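Local coordinates for glutaconate CoA-transferase subunit A (Acidaminococcus fermentans, PDB 1POI), which catalyses the transfer of coenzyme A from acetyl-CoA to glutaconate, (R)-2-hydroxyglutarate and related acids in the fermentation of glutamate, at residues 18-23 / 55-60; 149-154 / 163-168. All coordinates share one frame; numbering follows the deposited sequence.

Contact 1: residues 18-23 / 55-60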
ATOM      1  N   ASP A  18      -9.969  41.138   4.623  1.00  8.98           N
ATOM      2  CA  ASP A  18     -10.275  39.850   4.009  1.00  7.12           C
ATOM      3  C   ASP A  18     -11.401  39.003   4.569  1.00  9.49           C
ATOM      4  O   ASP A  18     -11.646  38.962   5.780  1.00 12.11           O
ATOM      5  CB  ASP A  18      -9.047  38.982   4.024  1.00  6.54           C
ATOM      6  CG  ASP A  18      -8.121  39.313   2.946  1.00 13.83           C
ATOM      7  OD1 ASP A  18      -8.592  39.777   1.899  1.00 23.49           O
ATOM      8  OD2 ASP A  18      -6.916  39.084   3.116  1.00 22.74           O
ATOM      9  N   HIS A  19     -12.071  38.312   3.656  1.00 11.07           N
ATOM     10  CA  HIS A  19     -13.130  37.362   3.977  1.00 14.94           C
ATOM     11  C   HIS A  19     -12.321  36.080   3.885  1.00 18.00           C
ATOM     12  O   HIS A  19     -11.905  35.703   2.776  1.00 18.16           O
ATOM     13  CB  HIS A  19     -14.188  37.322   2.872  1.00 14.21           C
ATOM     14  CG  HIS A  19     -15.266  36.302   3.096  1.00 14.73           C
ATOM     15  ND1 HIS A  19     -15.033  34.943   3.055  1.00 15.53           N
ATOM     16  CD2 HIS A  19     -16.591  36.449   3.358  1.00 13.98           C
ATOM     17  CE1 HIS A  19     -16.170  34.301   3.283  1.00 16.06           C
ATOM     18  NE2 HIS A  19     -17.129  35.192   3.469  1.00  7.25           N
ATOM     19  N   ILE A  20     -12.032  35.461   5.032  1.00 19.13           N
ATOM     20  CA  ILE A  20     -11.234  34.228   5.067  1.00 18.25           C
ATOM     21  C   ILE A  20     -12.091  33.006   5.342  1.00 17.37           C
ATOM     22  O   ILE A  20     -13.272  33.110   5.704  1.00 16.26           O
ATOM     23  CB  ILE A  20     -10.173  34.241   6.206  1.00 19.07           C
ATOM     24  CG1 ILE A  20     -10.854  34.465   7.554  1.00 18.11           C
ATOM     25  CG2 ILE A  20      -9.091  35.254   5.941  1.00 17.29           C
ATOM     26  CD1 ILE A  20      -9.928  34.272   8.705  1.00 22.11           C
ATOM     27  N   ALA A  21     -11.478  31.846   5.138  1.00 16.84           N
ATOM     28  CA  ALA A  21     -12.104  30.558   5.412  1.00 15.53           C
ATOM     29  C   ALA A  21     -10.993  29.623   5.944  1.00 15.92           C
ATOM     30  O   ALA A  21      -9.889  29.517   5.370  1.00 10.43           O
ATOM     31  CB  ALA A  21     -12.770  29.995   4.168  1.00 13.35           C
ATOM     32  N   LEU A  22     -11.257  29.034   7.105  1.00 17.43           N
ATOM     33  CA  LEU A  22     -10.299  28.136   7.741  1.00 18.74           C
ATOM     34  C   LEU A  22     -10.780  26.699   7.604  1.00 18.29           C
ATOM     35  O   LEU A  22     -11.964  26.409   7.811  1.00 15.65           O
ATOM     36  CB  LEU A  22     -10.124  28.514   9.222  1.00 18.04           C
ATOM     37  CG  LEU A  22      -9.546  29.918   9.488  1.00 19.34           C
ATOM     38  CD1 LEU A  22      -9.826  30.341  10.901  1.00 20.18           C
ATOM     39  CD2 LEU A  22      -8.053  29.984   9.205  1.00 13.79           C
ATOM     40  N   GLY A  23      -9.871  25.822   7.191  1.00 17.19           N
ATOM     41  CA  GLY A  23     -10.206  24.421   7.038  1.00 20.77           C
ATOM     42  C   GLY A  23     -10.362  23.660   8.349  1.00 21.83           C
ATOM     43  O   GLY A  23     -10.353  24.273   9.427  1.00 24.49           O
ATOM     44  N   GLY A  55     -11.157  26.196  18.521  1.00 20.61           N
ATOM     45  CA  GLY A  55     -10.343  27.179  19.213  1.00 22.53           C
ATOM     46  C   GLY A  55      -9.768  28.206  18.280  1.00 22.11           C
ATOM     47  O   GLY A  55      -9.405  29.300  18.700  1.00 24.37           O
ATOM     48  N   ASP A  56      -9.672  27.835  17.007  1.00 24.70           N
ATOM     49  CA  ASP A  56      -9.140  28.711  15.968  1.00 22.66           C
ATOM     50  C   ASP A  56      -9.939  30.038  15.880  1.00 21.96           C
ATOM     51  O   ASP A  56      -9.402  31.106  16.171  1.00 23.11           O
ATOM     52  CB  ASP A  56      -9.014  27.953  14.613  1.00 20.77           C
ATOM     53  CG  ASP A  56     -10.344  27.265  14.136  1.00 24.82           C
ATOM     54  OD1 ASP A  56     -11.252  26.933  14.938  1.00 20.48           O
ATOM     55  OD2 ASP A  56     -10.477  27.044  12.909  1.00 25.58           O
ATOM     56  N   TRP A  57     -11.235  29.978  15.599  1.00 19.48           N
ATOM     57  CA  TRP A  57     -12.005  31.201  15.529  1.00 18.94           C
ATOM     58  C   TRP A  57     -12.146  31.847  16.892  1.00 21.37           C
ATOM     59  O   TRP A  57     -12.397  33.047  16.989  1.00 24.42           O
ATOM     60  CB  TRP A  57     -13.371  30.969  14.893  1.00 20.91           C
ATOM     61  CG  TRP A  57     -13.276  30.907  13.403  1.00 23.85           C
ATOM     62  CD1 TRP A  57     -13.149  29.783  12.632  1.00 22.85           C
ATOM     63  CD2 TRP A  57     -13.190  32.022  12.500  1.00 24.91           C
ATOM     64  NE1 TRP A  57     -12.975  30.127  11.315  1.00 26.14           N
ATOM     65  CE2 TRP A  57     -12.998  31.495  11.201  1.00 26.42           C
ATOM     66  CE3 TRP A  57     -13.253  33.416  12.669  1.00 22.13           C
ATOM     67  CZ2 TRP A  57     -12.864  32.316  10.064  1.00 23.85           C
ATOM     68  CZ3 TRP A  57     -13.120  34.226  11.547  1.00 23.09           C
ATOM     69  CH2 TRP A  57     -12.929  33.672  10.257  1.00 21.13           C
ATOM     70  N   ASP A  58     -11.968  31.072  17.955  1.00 21.71           N
ATOM     71  CA  ASP A  58     -12.070  31.645  19.290  1.00 19.43           C
ATOM     72  C   ASP A  58     -10.898  32.559  19.514  1.00 18.87           C
ATOM     73  O   ASP A  58     -11.048  33.673  20.003  1.00 20.06           O
ATOM     74  CB  ASP A  58     -12.049  30.586  20.366  1.00 20.13           C
ATOM     75  CG  ASP A  58     -12.673  31.068  21.646  1.00 24.32           C
ATOM     76  OD1 ASP A  58     -13.825  31.535  21.570  1.00 26.16           O
ATOM     77  OD2 ASP A  58     -12.034  30.975  22.723  1.00 24.94           O
ATOM     78  N   MET A  59      -9.717  32.100  19.147  1.00 19.18           N
ATOM     79  CA  MET A  59      -8.549  32.917  19.341  1.00 19.94           C
ATOM     80  C   MET A  59      -8.637  34.232  18.567  1.00 22.79           C
ATOM     81  O   MET A  59      -8.381  35.294  19.136  1.00 25.14           O
ATOM     82  CB  MET A  59      -7.298  32.116  19.033  1.00 20.78           C
ATOM     83  CG  MET A  59      -7.107  30.967  20.022  1.00 20.49           C
ATOM     84  SD  MET A  59      -5.569  30.122  19.713  1.00 28.81           S
ATOM     85  CE  MET A  59      -4.437  31.187  20.479  1.00 25.60           C
ATOM     86  N   LEU A  60      -9.094  34.179  17.316  1.00 22.61           N
ATOM     87  CA  LEU A  60      -9.243  35.380  16.490  1.00 21.23           C
ATOM     88  C   LEU A  60     -10.261  36.337  17.123  1.00 20.92           C
ATOM     89  O   LEU A  60      -9.982  37.524  17.289  1.00 21.52           O
ATOM     90  CB  LEU A  60      -9.693  35.013  15.070  1.00 21.19           C
ATOM     91  CG  LEU A  60      -8.718  34.193  14.216  1.00 22.10           C
ATOM     92  CD1 LEU A  60      -9.362  33.790  12.887  1.00 14.61           C
ATOM     93  CD2 LEU A  60      -7.420  34.970  14.005  1.00 17.31           C
TER
HETATM   94  O   HOH W   1     -13.694  28.966   8.657  1.00 17.57           O

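Contact 2: residues 149-154 / 163-168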
ATOM      1  N   ASP A 149     -28.336  41.112   2.313  1.00 20.07           N
ATOM      2  CA  ASP A 149     -29.435  40.246   2.757  1.00 18.25           C
ATOM      3  C   ASP A 149     -28.953  38.896   3.268  1.00 16.23           C
ATOM      4  O   ASP A 149     -28.103  38.255   2.638  1.00 13.13           O
ATOM      5  CB  ASP A 149     -30.425  40.000   1.628  1.00 15.63           C
ATOM      6  CG  ASP A 149     -31.212  41.225   1.288  1.00 18.72           C
ATOM      7  OD1 ASP A 149     -32.207  41.527   1.988  1.00 18.02           O
ATOM      8  OD2 ASP A 149     -30.832  41.895   0.314  1.00 21.39           O
ATOM      9  N   LYS A 150     -29.449  38.510   4.440  1.00 14.56           N
ATOM     10  CA  LYS A 150     -29.108  37.224   5.016  1.00 15.38           C
ATOM     11  C   LYS A 150     -29.670  36.145   4.056  1.00 17.34           C
ATOM     12  O   LYS A 150     -28.949  35.242   3.625  1.00 19.43           O
ATOM     13  CB  LYS A 150     -29.739  37.092   6.405  1.00 14.95           C
ATOM     14  CG  LYS A 150     -29.482  35.753   7.066  1.00 12.44           C
ATOM     15  CD  LYS A 150     -30.145  35.650   8.417  1.00 13.71           C
ATOM     16  CE  LYS A 150     -29.772  34.324   9.049  1.00 14.69           C
ATOM     17  NZ  LYS A 150     -30.006  34.300  10.496  1.00 14.77           N
ATOM     18  N   PHE A 151     -30.938  36.284   3.679  1.00 14.89           N
ATOM     19  CA  PHE A 151     -31.572  35.343   2.761  1.00 14.95           C
ATOM     20  C   PHE A 151     -32.746  36.043   2.070  1.00 17.79           C
ATOM     21  O   PHE A 151     -33.064  37.197   2.382  1.00 18.24           O
ATOM     22  CB  PHE A 151     -32.078  34.104   3.534  1.00 12.18           C
ATOM     23  CG  PHE A 151     -33.333  34.342   4.326  1.00  2.00           C
ATOM     24  CD1 PHE A 151     -33.276  34.926   5.580  1.00  3.73           C
ATOM     25  CD2 PHE A 151     -34.569  34.037   3.791  1.00  2.00           C
ATOM     26  CE1 PHE A 151     -34.447  35.213   6.294  1.00  4.83           C
ATOM     27  CE2 PHE A 151     -35.748  34.319   4.489  1.00  2.00           C
ATOM     28  CZ  PHE A 151     -35.690  34.909   5.737  1.00  2.00           C
ATOM     29  N   LYS A 152     -33.409  35.330   1.167  1.00 18.50           N
ATOM     30  CA  LYS A 152     -34.570  35.864   0.455  1.00 17.53           C
ATOM     31  C   LYS A 152     -35.487  34.697   0.110  1.00 16.31           C
ATOM     32  O   LYS A 152     -35.022  33.680  -0.397  1.00 17.03           O
ATOM     33  CB  LYS A 152     -34.109  36.556  -0.827  1.00 18.29           C
ATOM     34  CG  LYS A 152     -34.370  38.041  -0.873  1.00 21.61           C
ATOM     35  CD  LYS A 152     -33.363  38.749  -1.769  1.00 24.97           C
ATOM     36  CE  LYS A 152     -33.848  40.135  -2.184  1.00 27.45           C
ATOM     37  NZ  LYS A 152     -34.206  41.015  -1.022  1.00 32.97           N
ATOM     38  N   TYR A 153     -36.752  34.786   0.495  1.00 15.99           N
ATOM     39  CA  TYR A 153     -37.709  33.723   0.178  1.00 20.28           C
ATOM     40  C   TYR A 153     -38.102  33.882  -1.276  1.00 23.12           C
ATOM     41  O   TYR A 153     -38.515  34.961  -1.699  1.00 25.45           O
ATOM     42  CB  TYR A 153     -38.975  33.837   1.029  1.00 21.73           C
ATOM     43  CG  TYR A 153     -38.851  33.294   2.423  1.00 23.36           C
ATOM     44  CD1 TYR A 153     -38.340  32.018   2.650  1.00 21.81           C
ATOM     45  CD2 TYR A 153     -39.269  34.043   3.516  1.00 22.12           C
ATOM     46  CE1 TYR A 153     -38.253  31.504   3.934  1.00 25.07           C
ATOM     47  CE2 TYR A 153     -39.186  33.539   4.803  1.00 24.84           C
ATOM     48  CZ  TYR A 153     -38.676  32.266   5.005  1.00 23.35           C
ATOM     49  OH  TYR A 153     -38.594  31.756   6.279  1.00 25.99           O
ATOM     50  N   ILE A 154     -38.012  32.813  -2.047  1.00 23.71           N
ATOM     51  CA  ILE A 154     -38.356  32.912  -3.452  1.00 21.00           C
ATOM     52  C   ILE A 154     -39.228  31.745  -3.815  1.00 21.08           C
ATOM     53  O   ILE A 154     -39.178  30.724  -3.152  1.00 24.63           O
ATOM     54  CB  ILE A 154     -37.092  32.892  -4.336  1.00 19.08           C
ATOM     55  CG1 ILE A 154     -36.386  31.535  -4.237  1.00 16.36           C
ATOM     56  CG2 ILE A 154     -36.155  34.029  -3.928  1.00 16.17           C
ATOM     57  CD1 ILE A 154     -35.297  31.311  -5.287  1.00 14.63           C
ATOM     58  N   LYS A 163     -42.253  27.889  -1.903  1.00 44.17           N
ATOM     59  CA  LYS A 163     -41.129  28.819  -1.872  1.00 41.28           C
ATOM     60  C   LYS A 163     -39.945  28.146  -1.174  1.00 38.71           C
ATOM     61  O   LYS A 163     -40.124  27.217  -0.368  1.00 38.06           O
ATOM     62  CB  LYS A 163     -41.487  30.122  -1.133  1.00 43.40           C
ATOM     63  CG  LYS A 163     -42.740  30.818  -1.649  1.00 49.30           C
ATOM     64  CD  LYS A 163     -42.737  32.324  -1.369  1.00 54.34           C
ATOM     65  CE  LYS A 163     -41.762  33.060  -2.292  1.00 57.06           C
ATOM     66  NZ  LYS A 163     -41.952  34.544  -2.336  1.00 57.71           N
ATOM     67  N   VAL A 164     -38.742  28.585  -1.541  1.00 33.20           N
ATOM     68  CA  VAL A 164     -37.499  28.078  -0.980  1.00 27.59           C
ATOM     69  C   VAL A 164     -36.720  29.288  -0.412  1.00 25.80           C
ATOM     70  O   VAL A 164     -37.090  30.447  -0.640  1.00 28.20           O
ATOM     71  CB  VAL A 164     -36.644  27.306  -2.063  1.00 25.98           C
ATOM     72  CG1 VAL A 164     -37.545  26.552  -3.025  1.00 23.28           C
ATOM     73  CG2 VAL A 164     -35.697  28.239  -2.825  1.00 25.21           C
ATOM     74  N   VAL A 165     -35.652  29.016   0.324  1.00 19.09           N
ATOM     75  CA  VAL A 165     -34.831  30.052   0.917  1.00 12.30           C
ATOM     76  C   VAL A 165     -33.617  30.188   0.027  1.00 12.15           C
ATOM     77  O   VAL A 165     -32.941  29.188  -0.253  1.00  9.82           O
ATOM     78  CB  VAL A 165     -34.393  29.643   2.350  1.00 11.83           C
ATOM     79  CG1 VAL A 165     -33.384  30.633   2.927  1.00 11.70           C
ATOM     80  CG2 VAL A 165     -35.610  29.557   3.252  1.00  7.36           C
ATOM     81  N   ALA A 166     -33.390  31.393  -0.496  1.00 10.22           N
ATOM     82  CA  ALA A 166     -32.236  31.621  -1.358  1.00  8.92           C
ATOM     83  C   ALA A 166     -31.177  32.231  -0.476  1.00 11.43           C
ATOM     84  O   ALA A 166     -31.481  33.111   0.340  1.00 17.77           O
ATOM     85  CB  ALA A 166     -32.590  32.541  -2.500  1.00  6.52           C
ATOM     86  N   VAL A 167     -29.939  31.787  -0.646  1.00 10.86           N
ATOM     87  CA  VAL A 167     -28.832  32.241   0.180  1.00 11.18           C
ATOM     88  C   VAL A 167     -27.667  32.728  -0.680  1.00 12.91           C
ATOM     89  O   VAL A 167     -27.296  32.091  -1.655  1.00 12.78           O
ATOM     90  CB  VAL A 167     -28.385  31.074   1.123  1.00  7.74           C
ATOM     91  CG1 VAL A 167     -27.019  31.293   1.653  1.00  9.27           C
ATOM     92  CG2 VAL A 167     -29.328  30.953   2.280  1.00  9.24           C
ATOM     93  N   PRO A 168     -27.059  33.861  -0.309  1.00 17.28           N
ATOM     94  CA  PRO A 168     -25.936  34.385  -1.091  1.00 18.63           C
ATOM     95  C   PRO A 168     -24.721  33.483  -1.016  1.00 17.50           C
ATOM     96  O   PRO A 168     -24.341  33.058   0.072  1.00 18.96           O
ATOM     97  CB  PRO A 168     -25.624  35.715  -0.391  1.00 18.63           C
ATOM     98  CG  PRO A 168     -26.904  36.066   0.302  1.00 18.40           C
ATOM     99  CD  PRO A 168     -27.343  34.742   0.836  1.00 17.52           C
TER

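Contact 1: residues 18-23 / 55-60
Leu22 and Ile20, alternate residues on one side of strand 19-22, both meet the indole of Trp57 on helix 55-62. Apolar packing comes first. CD1 of Leu22 sits over one face of the indole near its margin, 3.4 Å from Trp57 CE2. Leu60 CD1 comes over the same face and touches Leu22 CD1 at 4.0 Å, one helical turn on from Asp56. At the far end of the indole Ile20 CD1 approaches Trp57 CH2 at 3.4 Å, the two side chains running past one another from strand and helix. Trp57 CG stands beside its own backbone N (chi1 -80°), which carries the ring from the flank of the helix across to the strand.

The polar link is a water. It accepts from Leu22 N at 2.9 Å and from Trp57 NE1 at 3.0 Å, and thereby satisfies two buried N-H groups at once. The carboxylate of Asp56 lies near the end of the strand, where OD2 forms a salt bridge with Lys30 and OD1 accepts the N-H of Gly54.

A helix laid on a parallel sheet, here against its central strand, is characteristic of the open alpha/beta fold of this CoA-transferase subunit.

Contact 2: residues 149-154 / 163-168
Lys152 and Ala166 exchange two backbone hydrogen bonds, the straighter running from Ala166 N to Lys152 O at 2.8 Å. Ile154 and Val164 form the next such pair, with Val164 N reaching Ile154 O at 2.7 Å and Ile154 N giving a nearly linear bond (170°) to Val164 O. Between them Tyr153 and Val165 make a non-hydrogen-bonded pair, completing the ladder of an antiparallel beta hairpin.

Side chains then sort by face. Beside Tyr153 and Val165 lies Phe151, whose CE2 sits 3.4 Å above the centre of the Tyr153 ring; Val165 splits its methyls, CG1 to Phe151 CD2 and CG2 to Tyr153 CE1. The Tyr153 hydroxyl is hydrogen-bonded to Thr130. On the other face Ile154 CG1, lodged between its backbone N and carbonyl carbon (chi1 66°), meets Val164 CG2 at 3.7 Å, and CD1 reaches Ala166 CB. Phe118 of the same chain and Pro157 of a second subunit also pack on Ile154. With an alanine here, Val164 CG2 and Ala166 CB would probably lose this neighbour and a gap open at the subunit interface. Where the ladder ends, the ring of Pro168 lies against two carbonyls, its CD 3.3 Å from Lys150 O.

How the contacts relate
From the N terminus, the chain enters strand 19-22 at the middle of the parallel sheet, passes through helix 32-40 and strand 46-49, and returns in helix 55-62, where contact 1 closes a loop of 31 residues. It then builds the remaining strands on that side of the sheet before reaching the hairpin, where contact 2 closes a loop of eight residues, several of them still in the strands. The two loops follow in series, neither nested nor crossed. Beyond contact 2 the chain goes back to the parallel sheet as strand 174-179, next to strand 19-22. Contact 1 thus lies in the interior, while contact 2, whose centre is about 25 Å from that of contact 1, belongs to a small peripheral sheet facing another subunit.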